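Local coordinates for protein 1,3,6,8-tetrahydroxynaphthalene synthase (Streptomyces coelicolor, PDB 1U0M) that builds 1,3,6,8-tetrahydroxynaphthalene, a melanin precursor, by condensing five malonyl-CoA units into a pentaketide chain and closing that chain into two fused rings, at residues V19-I24 against K85-A90; E27-L32 against R56-V61; R303-E308 against V317-R322. All coordinates share one frame; numbering follows the deposited sequence.

Contact 1 (V19-I24 against K85-A90); sequences VPEHVI and KSRVPA
Glu21 and Arg87 form a bidentate, end-on salt bridge that ties the loop leading into strand 22-25 to helix 73-99, within the N-terminal half of this thiolase-fold enzyme. Arg87 presents both terminal nitrogens to the carboxylate. NH1 reaches Glu21 OE1 at 3.2 Å, NH2 reaches Glu21 OE2 at 3.1 Å, and each N-H meets the syn lone pair of its oxygen. Both bonds are nearly straight, and the two flat groups lie 14° from coplanar, so the pair holds the guanidinium against rotation about its own axis. The reach differs on the two sides. Arg87 runs extended from CG to NE to span the distance from the helix, whereas Glu21 folds back: its CG sits between the backbone N and the carbonyl carbon (chi1 57°), and a second bend at chi2 turns the carboxylate to meet the arginine.

The inner, close-packed side belongs to Pro20, a buried residue whose CB offers a nonpolar surface to one face of the planar cation, with no polar side-chain group to compete for its N-H groups. This CB stands 3.8 Å above the guanidinium plane, offset toward the rim, and Pro20 CA comes within 3.7 Å of Arg87 NH1. Val61 touches the side chains of both. The outer side is looser: Glu21 is exposed, and a charged carboxylate suits a position where water can share it. Arg87 is not left to Glu21 alone, since Glu83, one turn earlier on its own helix, makes a salt bridge to NE, so two acids flank one guanidinium. The Glu21 chain also leans on its neighbour, with CG lying 4.2 Å above the centre of the His22 ring.

Contact 2 (E27-L32 against R56-V61); sequences EETLEL and RTRHIV
Thr29, on helix 26-37, and Arg58, on strand 57-60, meet through a single hydroxyl and a single guanidinium nitrogen in a buried spot where the helix lies beside the two-stranded antiparallel sheet of strands 22-25 and 57-60. Arg58 NH2 approaches Thr29 OG1 at 3.0 Å, but the N-H points well off the oxygen (133°) and the hydroxyl lies obliquely to the guanidinium, making this a weak hydrogen bond. Water 1 strengthens the link: it accepts from Arg58 NE at 2.7 Å, at the edge of the guanidinium and in its plane, and is also hydrogen-bonded to Thr29 OG1 at 2.9 Å.

The torsions explain how one hydroxyl serves so many partners. In Thr29, OG1 stands beside the backbone N and anti to the carbonyl carbon (chi1 -66°), where it is also hydrogen-bonded to Thr25 O one turn earlier; the methyl CG2 is left 4.0 Å from Arg58 NH2, and the threonine side chain packs on Ile24 and Ile50. A small beta-branched residue thus offers a polar and a nonpolar branch at once. Arg58 leaves the strand with CG beside the backbone N, stays extended about chi2, then turns sharply at chi3 (-68°), which swings the guanidinium across the threonine at about a right angle. The stronger hold on Arg58 comes from outside the two segments, where NH1 donates to Asn193 O and Phe196 O. A leucine in place of Arg58 would probably leave those two carbonyls without this donor, water 1 without the N-H it accepts from, and Thr29 OG1 without its weak partner on the strand. Because arginine spreads its N-H groups over several neutral oxygens, the buried charge is probably stabilised by carbonyl, hydroxyl and water dipoles, with Thr29 contributing only a modest share.

Contact 3 (R303-E308 against V317-R322); sequences RATLTE and VLDALR
Asp319 of helix 315-326 faces Thr305 of helix 300-308 where the two helices pack closely in the C-terminal half of the thiolase fold. The backbones come nearest at Thr305 and Ala320, whose CA atoms are 6.1 Å apart, a spacing that suits alanine; Ala320 also touches Ile276, and Asp319 touches Val17, so helix 315-326 rests on the large sheet.

Asp319 can be followed outward. Its CB lies alongside the threonine, 3.8 Å from Thr305 OG1. From there CG is anti to the backbone N (chi1 180°), which directs it toward helix 300-308, 3.5 Å from Thr305 OG1; the methyl CG2 is only slightly farther from each of these carbons. At the fork the two oxygens part. OD1 goes to the threonine and accepts a short hydrogen bond of 2.5 Å from Thr305 OG1 on its anti lone pair, the one away from OD2; the methyl Thr305 CG2 stands 3.3 Å from the same oxygen. Arg323 NE makes a salt bridge to OD1 as well. OD2 turns back to its own helix and meets Arg322 NH2 at 2.6 Å, a salt bridge across one turn.

Thr305 suits the facing position because its hydroxyl can donate a hydrogen bond while its methyl packs against the carboxylate, the two side chains sliding past each other in opposite directions. Glu308, one turn further along the threonine's helix, makes a salt bridge with NH2 of Arg323, so this arginine stands between two acids on different helices. Gripped by two arginines and a hydroxyl donor, the buried carboxylate of Asp319 probably stays ionised, and the hydroxyl bond joins the helices through a charge that Arg322 and Arg323 of the same helix would largely offset.

Overall arrangement
The three contacts lie about 16 to 17 Å apart, measured between centres, with strand 57-60 as the thread between them. It pairs with strand 22-25 of contact 1, probably through Ile24 N to Arg58 O (2.9 Å) and His22 O to Ile60 N (2.9 Å). Its start reaches contact 3, where Thr57 OG1 probably bonds to Glu308 O (2.8 Å), linking the N- and C-terminal halves. Contacts 1 and 3 do not touch. Contact 3 approaches the catalytic centre, its Thr305 side chain about 11 Å from that of Cys146, the probable active-site cysteine. At contact 2, the Arg58 side chain lies about 4 Å from a bound polyethylene glycol, probably a crystallisation additive.

Contact 1 (V19-I24 against K85-A90)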
loop_
_atom_site.group_PDB
_atom_site.type_symbol
_atom_site.label_atom_id
_atom_site.label_comp_id
_atom_site.label_asym_id
_atom_site.label_seq_id
_atom_site.Cartn_x
_atom_site.Cartn_y
_atom_site.Cartn_z
ATOM N N VAL A 19 -13.563 18.125 6.523
ATOM C CA VAL A 19 -12.511 18.240 7.541
ATOM C C VAL A 19 -13.145 18.280 8.930
ATOM O O VAL A 19 -14.292 18.667 9.070
ATOM C CB VAL A 19 -11.631 19.518 7.347
ATOM C CG1 VAL A 19 -10.862 19.442 6.029
ATOM C CG2 VAL A 19 -12.489 20.753 7.386
ATOM N N PRO A 20 -12.403 17.868 9.972
ATOM C CA PRO A 20 -12.923 17.860 11.349
ATOM C C PRO A 20 -13.287 19.235 11.889
ATOM O O PRO A 20 -12.801 20.253 11.402
ATOM C CB PRO A 20 -11.807 17.181 12.140
ATOM C CG PRO A 20 -10.569 17.582 11.371
ATOM C CD PRO A 20 -11.009 17.398 9.930
ATOM N N GLU A 21 -14.124 19.251 12.921
ATOM C CA GLU A 21 -14.617 20.499 13.485
ATOM C C GLU A 21 -13.704 21.326 14.378
ATOM O O GLU A 21 -13.989 22.494 14.634
ATOM C CB GLU A 21 -15.942 20.239 14.214
ATOM C CG GLU A 21 -15.897 19.199 15.322
ATOM C CD GLU A 21 -15.536 17.804 14.826
ATOM O OE1 GLU A 21 -15.969 17.420 13.715
ATOM O OE2 GLU A 21 -14.828 17.086 15.561
ATOM N N HIS A 22 -12.616 20.742 14.860
ATOM C CA HIS A 22 -11.700 21.479 15.718
ATOM C C HIS A 22 -10.739 22.300 14.842
ATOM O O HIS A 22 -10.062 21.766 13.970
ATOM C CB HIS A 22 -10.962 20.488 16.605
ATOM C CG HIS A 22 -11.880 19.596 17.384
ATOM N ND1 HIS A 22 -12.724 20.071 18.365
ATOM C CD2 HIS A 22 -12.091 18.259 17.321
ATOM C CE1 HIS A 22 -13.412 19.066 18.876
ATOM N NE2 HIS A 22 -13.047 17.955 18.260
ATOM N N VAL A 23 -10.702 23.608 15.064
ATOM C CA VAL A 23 -9.865 24.490 14.260
ATOM C C VAL A 23 -8.732 25.136 15.024
ATOM O O VAL A 23 -8.904 25.562 16.158
ATOM C CB VAL A 23 -10.699 25.647 13.654
ATOM C CG1 VAL A 23 -9.791 26.597 12.885
ATOM C CG2 VAL A 23 -11.782 25.099 12.742
ATOM N N ILE A 24 -7.565 25.208 14.397
ATOM C CA ILE A 24 -6.437 25.880 15.016
ATOM C C ILE A 24 -5.952 26.944 14.029
ATOM O O ILE A 24 -5.658 26.656 12.854
ATOM C CB ILE A 24 -5.285 24.908 15.412
ATOM C CG1 ILE A 24 -4.153 25.711 16.060
ATOM C CG2 ILE A 24 -4.813 24.112 14.218
ATOM C CD1 ILE A 24 -3.045 24.878 16.683
ATOM N N LYS A 85 -13.766 5.602 10.781
ATOM C CA LYS A 85 -14.998 4.858 10.607
ATOM C C LYS A 85 -16.202 5.766 10.718
ATOM O O LYS A 85 -17.149 5.623 9.954
ATOM C CB LYS A 85 -15.077 3.715 11.612
ATOM C CG LYS A 85 -14.241 2.535 11.167
ATOM C CD LYS A 85 -14.331 1.365 12.120
ATOM C CE LYS A 85 -13.621 0.153 11.545
ATOM N NZ LYS A 85 -13.269 -0.808 12.613
ATOM N N SER A 86 -16.155 6.722 11.640
ATOM C CA SER A 86 -17.264 7.658 11.806
ATOM C C SER A 86 -17.263 8.836 10.829
ATOM O O SER A 86 -18.236 9.586 10.777
ATOM C CB SER A 86 -17.303 8.197 13.239
ATOM O OG SER A 86 -16.048 8.711 13.636
ATOM N N ARG A 87 -16.203 9.002 10.039
ATOM C CA ARG A 87 -16.163 10.129 9.109
ATOM C C ARG A 87 -16.084 9.782 7.617
ATOM O O ARG A 87 -16.716 10.434 6.787
ATOM C CB ARG A 87 -14.991 11.058 9.454
ATOM C CG ARG A 87 -15.033 11.676 10.842
ATOM C CD ARG A 87 -13.808 12.547 11.053
ATOM N NE ARG A 87 -13.671 13.025 12.424
ATOM C CZ ARG A 87 -14.252 14.120 12.896
ATOM N NH1 ARG A 87 -15.019 14.859 12.103
ATOM N NH2 ARG A 87 -14.046 14.487 14.158
ATOM N N VAL A 88 -15.312 8.759 7.270
ATOM C CA VAL A 88 -15.141 8.399 5.869
ATOM C C VAL A 88 -16.436 8.156 5.079
ATOM O O VAL A 88 -16.626 8.733 4.010
ATOM C CB VAL A 88 -14.191 7.181 5.736
ATOM C CG1 VAL A 88 -14.019 6.805 4.280
ATOM C CG2 VAL A 88 -12.833 7.523 6.334
ATOM N N PRO A 89 -17.339 7.310 5.595
ATOM C CA PRO A 89 -18.618 6.982 4.945
ATOM C C PRO A 89 -19.362 8.144 4.264
ATOM O O PRO A 89 -19.649 8.095 3.059
ATOM C CB PRO A 89 -19.419 6.371 6.084
ATOM C CG PRO A 89 -18.367 5.609 6.819
ATOM C CD PRO A 89 -17.226 6.606 6.888
ATOM N N ALA A 90 -19.673 9.182 5.030
ATOM C CA ALA A 90 -20.381 10.336 4.488
ATOM C C ALA A 90 -19.706 10.887 3.246
ATOM O O ALA A 90 -20.354 11.118 2.224
ATOM C CB ALA A 90 -20.477 11.420 5.533
#

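Contact 2 (E27-L32 against R56-V61)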
loop_
_atom_site.group_PDB
_atom_site.type_symbol
_atom_site.label_atom_id
_atom_site.label_comp_id
_atom_site.label_asym_id
_atom_site.label_seq_id
_atom_site.Cartn_x
_atom_site.Cartn_y
_atom_site.Cartn_z
ATOM N N GLU A 27 -2.383 32.216 14.560
ATOM C CA GLU A 27 -2.055 32.885 15.807
ATOM C C GLU A 27 -1.879 31.890 16.939
ATOM O O GLU A 27 -0.897 31.953 17.674
ATOM C CB GLU A 27 -3.152 33.894 16.177
ATOM C CG GLU A 27 -2.596 35.197 16.751
ATOM C CD GLU A 27 -3.496 35.832 17.806
ATOM O OE1 GLU A 27 -4.691 36.068 17.517
ATOM O OE2 GLU A 27 -3.000 36.103 18.928
ATOM N N GLU A 28 -2.840 30.979 17.076
ATOM C CA GLU A 28 -2.797 29.962 18.119
ATOM C C GLU A 28 -1.555 29.104 17.997
ATOM O O GLU A 28 -0.901 28.802 19.002
ATOM C CB GLU A 28 -4.023 29.057 18.041
ATOM C CG GLU A 28 -5.335 29.737 18.361
ATOM C CD GLU A 28 -6.505 28.902 17.894
ATOM O OE1 GLU A 28 -6.528 27.690 18.202
ATOM O OE2 GLU A 28 -7.400 29.451 17.219
ATOM N N THR A 29 -1.244 28.706 16.767
ATOM C CA THR A 29 -0.072 27.873 16.511
ATOM C C THR A 29 1.169 28.558 17.051
ATOM O O THR A 29 1.986 27.932 17.733
ATOM C CB THR A 29 0.141 27.607 14.999
ATOM O OG1 THR A 29 -0.937 26.812 14.487
ATOM C CG2 THR A 29 1.439 26.860 14.775
ATOM N N LEU A 30 1.297 29.853 16.756
ATOM C CA LEU A 30 2.448 30.630 17.214
ATOM C C LEU A 30 2.524 30.685 18.729
ATOM O O LEU A 30 3.606 30.559 19.293
ATOM C CB LEU A 30 2.392 32.052 16.640
ATOM C CG LEU A 30 3.148 32.283 15.322
ATOM C CD1 LEU A 30 2.838 31.178 14.354
ATOM C CD2 LEU A 30 2.787 33.639 14.729
ATOM N N GLU A 31 1.382 30.884 19.386
ATOM C CA GLU A 31 1.351 30.944 20.850
ATOM C C GLU A 31 1.879 29.653 21.453
ATOM O O GLU A 31 2.810 29.667 22.258
ATOM C CB GLU A 31 -0.074 31.167 21.356
ATOM C CG GLU A 31 -0.731 32.416 20.821
ATOM C CD GLU A 31 -2.181 32.538 21.264
ATOM O OE1 GLU A 31 -2.422 32.557 22.495
ATOM O OE2 GLU A 31 -3.073 32.614 20.381
ATOM N N LEU A 32 1.267 28.537 21.061
ATOM C CA LEU A 32 1.661 27.222 21.556
ATOM C C LEU A 32 3.153 27.016 21.311
ATOM O O LEU A 32 3.908 26.730 22.240
ATOM C CB LEU A 32 0.858 26.110 20.853
ATOM C CG LEU A 32 -0.673 26.190 20.853
ATOM C CD1 LEU A 32 -1.239 24.936 20.261
ATOM C CD2 LEU A 32 -1.199 26.366 22.256
ATOM N N ARG A 56 -3.549 29.988 7.505
ATOM C CA ARG A 56 -4.329 30.661 8.533
ATOM C C ARG A 56 -5.107 29.720 9.458
ATOM O O ARG A 56 -5.228 29.987 10.657
ATOM C CB ARG A 56 -5.283 31.664 7.894
ATOM C CG ARG A 56 -6.486 31.043 7.213
ATOM C CD ARG A 56 -7.727 31.885 7.499
ATOM N NE ARG A 56 -7.961 32.021 8.942
ATOM C CZ ARG A 56 -8.898 32.794 9.490
ATOM N NH1 ARG A 56 -9.702 33.520 8.719
ATOM N NH2 ARG A 56 -9.037 32.834 10.812
ATOM N N THR A 57 -5.631 28.625 8.910
ATOM C CA THR A 57 -6.374 27.661 9.723
ATOM C C THR A 57 -6.127 26.220 9.316
ATOM O O THR A 57 -5.817 25.920 8.164
ATOM C CB THR A 57 -7.895 27.867 9.650
ATOM O OG1 THR A 57 -8.330 27.724 8.293
ATOM C CG2 THR A 57 -8.271 29.218 10.168
ATOM N N ARG A 58 -6.295 25.330 10.283
ATOM C CA ARG A 58 -6.132 23.907 10.057
ATOM C C ARG A 58 -7.199 23.216 10.885
ATOM O O ARG A 58 -7.696 23.791 11.853
ATOM C CB ARG A 58 -4.748 23.451 10.513
ATOM C CG ARG A 58 -3.603 24.097 9.773
ATOM C CD ARG A 58 -2.281 23.578 10.273
ATOM N NE ARG A 58 -2.029 24.014 11.638
ATOM C CZ ARG A 58 -1.163 23.422 12.452
ATOM N NH1 ARG A 58 -0.480 22.374 12.027
ATOM N NH2 ARG A 58 -0.982 23.877 13.687
ATOM N N HIS A 59 -7.571 21.998 10.504
ATOM C CA HIS A 59 -8.572 21.262 11.264
ATOM C C HIS A 59 -7.960 19.979 11.799
ATOM O O HIS A 59 -7.115 19.368 11.146
ATOM C CB HIS A 59 -9.786 20.916 10.402
ATOM C CG HIS A 59 -10.590 22.105 9.984
ATOM N ND1 HIS A 59 -10.207 22.938 8.955
ATOM C CD2 HIS A 59 -11.754 22.608 10.461
ATOM C CE1 HIS A 59 -11.103 23.901 8.814
ATOM N NE2 HIS A 59 -12.052 23.723 9.715
ATOM N N ILE A 60 -8.367 19.593 13.002
ATOM C CA ILE A 60 -7.871 18.367 13.611
ATOM C C ILE A 60 -9.062 17.564 14.157
ATOM O O ILE A 60 -10.095 18.136 14.512
ATOM C CB ILE A 60 -6.860 18.681 14.730
ATOM C CG1 ILE A 60 -7.479 19.640 15.743
ATOM C CG2 ILE A 60 -5.594 19.285 14.123
ATOM C CD1 ILE A 60 -6.496 20.131 16.804
ATOM N N VAL A 61 -8.921 16.246 14.203
ATOM C CA VAL A 61 -10.011 15.405 14.665
ATOM C C VAL A 61 -10.277 15.447 16.172
ATOM O O VAL A 61 -11.394 15.171 16.601
ATOM C CB VAL A 61 -9.815 13.935 14.199
ATOM C CG1 VAL A 61 -10.051 13.841 12.687
ATOM C CG2 VAL A 61 -8.406 13.442 14.542
HETATM O O HOH W 1 -2.883 26.537 12.297
#

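Contact 3 (R303-E308 against V317-R322)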
loop_
_atom_site.group_PDB
_atom_site.type_symbol
_atom_site.label_atom_id
_atom_site.label_comp_id
_atom_site.label_asym_id
_atom_site.label_seq_id
_atom_site.Cartn_x
_atom_site.Cartn_y
_atom_site.Cartn_z
ATOM N N ARG A 303 -2.979 26.352 -3.351
ATOM C CA ARG A 303 -2.673 27.303 -2.297
ATOM C C ARG A 303 -3.893 27.594 -1.427
ATOM O O ARG A 303 -3.756 27.928 -0.251
ATOM C CB ARG A 303 -2.122 28.600 -2.901
ATOM C CG ARG A 303 -1.409 29.485 -1.886
ATOM C CD ARG A 303 -0.604 30.618 -2.530
ATOM N NE ARG A 303 0.493 30.135 -3.369
ATOM C CZ ARG A 303 0.364 29.781 -4.645
ATOM N NH1 ARG A 303 -0.819 29.860 -5.242
ATOM N NH2 ARG A 303 1.419 29.341 -5.324
ATOM N N ALA A 304 -5.083 27.458 -1.999
ATOM C CA ALA A 304 -6.317 27.700 -1.258
ATOM C C ALA A 304 -6.555 26.604 -0.215
ATOM O O ALA A 304 -7.029 26.875 0.893
ATOM C CB ALA A 304 -7.495 27.763 -2.220
ATOM N N THR A 305 -6.235 25.363 -0.572
ATOM C CA THR A 305 -6.413 24.240 0.350
ATOM C C THR A 305 -5.457 24.402 1.522
ATOM O O THR A 305 -5.828 24.212 2.682
ATOM C CB THR A 305 -6.102 22.888 -0.335
ATOM O OG1 THR A 305 -6.971 22.711 -1.456
ATOM C CG2 THR A 305 -6.290 21.724 0.639
ATOM N N LEU A 306 -4.220 24.769 1.215
ATOM C CA LEU A 306 -3.206 24.922 2.246
ATOM C C LEU A 306 -3.506 26.096 3.182
ATOM O O LEU A 306 -3.260 26.019 4.387
ATOM C CB LEU A 306 -1.829 25.083 1.585
ATOM C CG LEU A 306 -1.477 24.070 0.481
ATOM C CD1 LEU A 306 -0.091 24.382 -0.077
ATOM C CD2 LEU A 306 -1.515 22.653 1.022
ATOM N N THR A 307 -4.059 27.170 2.622
ATOM C CA THR A 307 -4.386 28.365 3.390
ATOM C C THR A 307 -5.514 28.123 4.385
ATOM O O THR A 307 -5.488 28.649 5.506
ATOM C CB THR A 307 -4.788 29.540 2.450
ATOM O OG1 THR A 307 -3.690 29.856 1.586
ATOM C CG2 THR A 307 -5.133 30.773 3.252
ATOM N N GLU A 308 -6.487 27.316 3.975
ATOM C CA GLU A 308 -7.650 27.011 4.805
ATOM C C GLU A 308 -7.604 25.670 5.558
ATOM O O GLU A 308 -8.199 25.531 6.627
ATOM C CB GLU A 308 -8.923 27.065 3.942
ATOM C CG GLU A 308 -10.176 26.633 4.679
ATOM C CD GLU A 308 -11.443 26.680 3.832
ATOM O OE1 GLU A 308 -11.422 26.223 2.666
ATOM O OE2 GLU A 308 -12.471 27.157 4.356
ATOM N N VAL A 317 -4.535 17.334 -3.500
ATOM C CA VAL A 317 -4.926 17.371 -4.912
ATOM C C VAL A 317 -6.431 17.339 -5.057
ATOM O O VAL A 317 -7.013 18.166 -5.754
ATOM C CB VAL A 317 -4.368 16.181 -5.740
ATOM C CG1 VAL A 317 -2.941 16.433 -6.123
ATOM C CG2 VAL A 317 -4.496 14.900 -4.962
ATOM N N LEU A 318 -7.050 16.377 -4.384
ATOM C CA LEU A 318 -8.489 16.191 -4.435
ATOM C C LEU A 318 -9.282 17.414 -4.001
ATOM O O LEU A 318 -10.299 17.748 -4.614
ATOM C CB LEU A 318 -8.881 14.982 -3.583
ATOM C CG LEU A 318 -8.793 13.611 -4.267
ATOM C CD1 LEU A 318 -7.466 13.466 -4.990
ATOM C CD2 LEU A 318 -8.976 12.504 -3.236
ATOM N N ASP A 319 -8.825 18.083 -2.949
ATOM C CA ASP A 319 -9.521 19.263 -2.460
ATOM C C ASP A 319 -9.305 20.453 -3.391
ATOM O O ASP A 319 -10.167 21.321 -3.502
ATOM C CB ASP A 319 -9.054 19.604 -1.050
ATOM C CG ASP A 319 -9.745 20.824 -0.493
ATOM O OD1 ASP A 319 -9.265 21.951 -0.737
ATOM O OD2 ASP A 319 -10.781 20.650 0.185
ATOM N N ALA A 320 -8.150 20.498 -4.050
ATOM C CA ALA A 320 -7.858 21.583 -4.980
ATOM C C ALA A 320 -8.872 21.451 -6.103
ATOM O O ALA A 320 -9.502 22.429 -6.498
ATOM C CB ALA A 320 -6.445 21.458 -5.526
ATOM N N LEU A 321 -9.030 20.231 -6.607
ATOM C CA LEU A 321 -9.997 19.971 -7.662
ATOM C C LEU A 321 -11.363 20.388 -7.166
ATOM O O LEU A 321 -12.072 21.134 -7.834
ATOM C CB LEU A 321 -10.047 18.489 -8.018
ATOM C CG LEU A 321 -9.205 18.009 -9.195
ATOM C CD1 LEU A 321 -9.487 16.533 -9.427
ATOM C CD2 LEU A 321 -9.541 18.814 -10.443
ATOM N N ARG A 322 -11.731 19.904 -5.987
ATOM C CA ARG A 322 -13.022 20.236 -5.414
ATOM C C ARG A 322 -13.259 21.747 -5.463
ATOM O O ARG A 322 -14.389 22.200 -5.647
ATOM C CB ARG A 322 -13.109 19.721 -3.972
ATOM C CG ARG A 322 -14.489 19.845 -3.332
ATOM C CD ARG A 322 -14.653 21.183 -2.633
ATOM N NE ARG A 322 -13.940 21.219 -1.359
ATOM C CZ ARG A 322 -13.432 22.320 -0.812
ATOM N NH1 ARG A 322 -13.546 23.489 -1.425
ATOM N NH2 ARG A 322 -12.809 22.255 0.352
#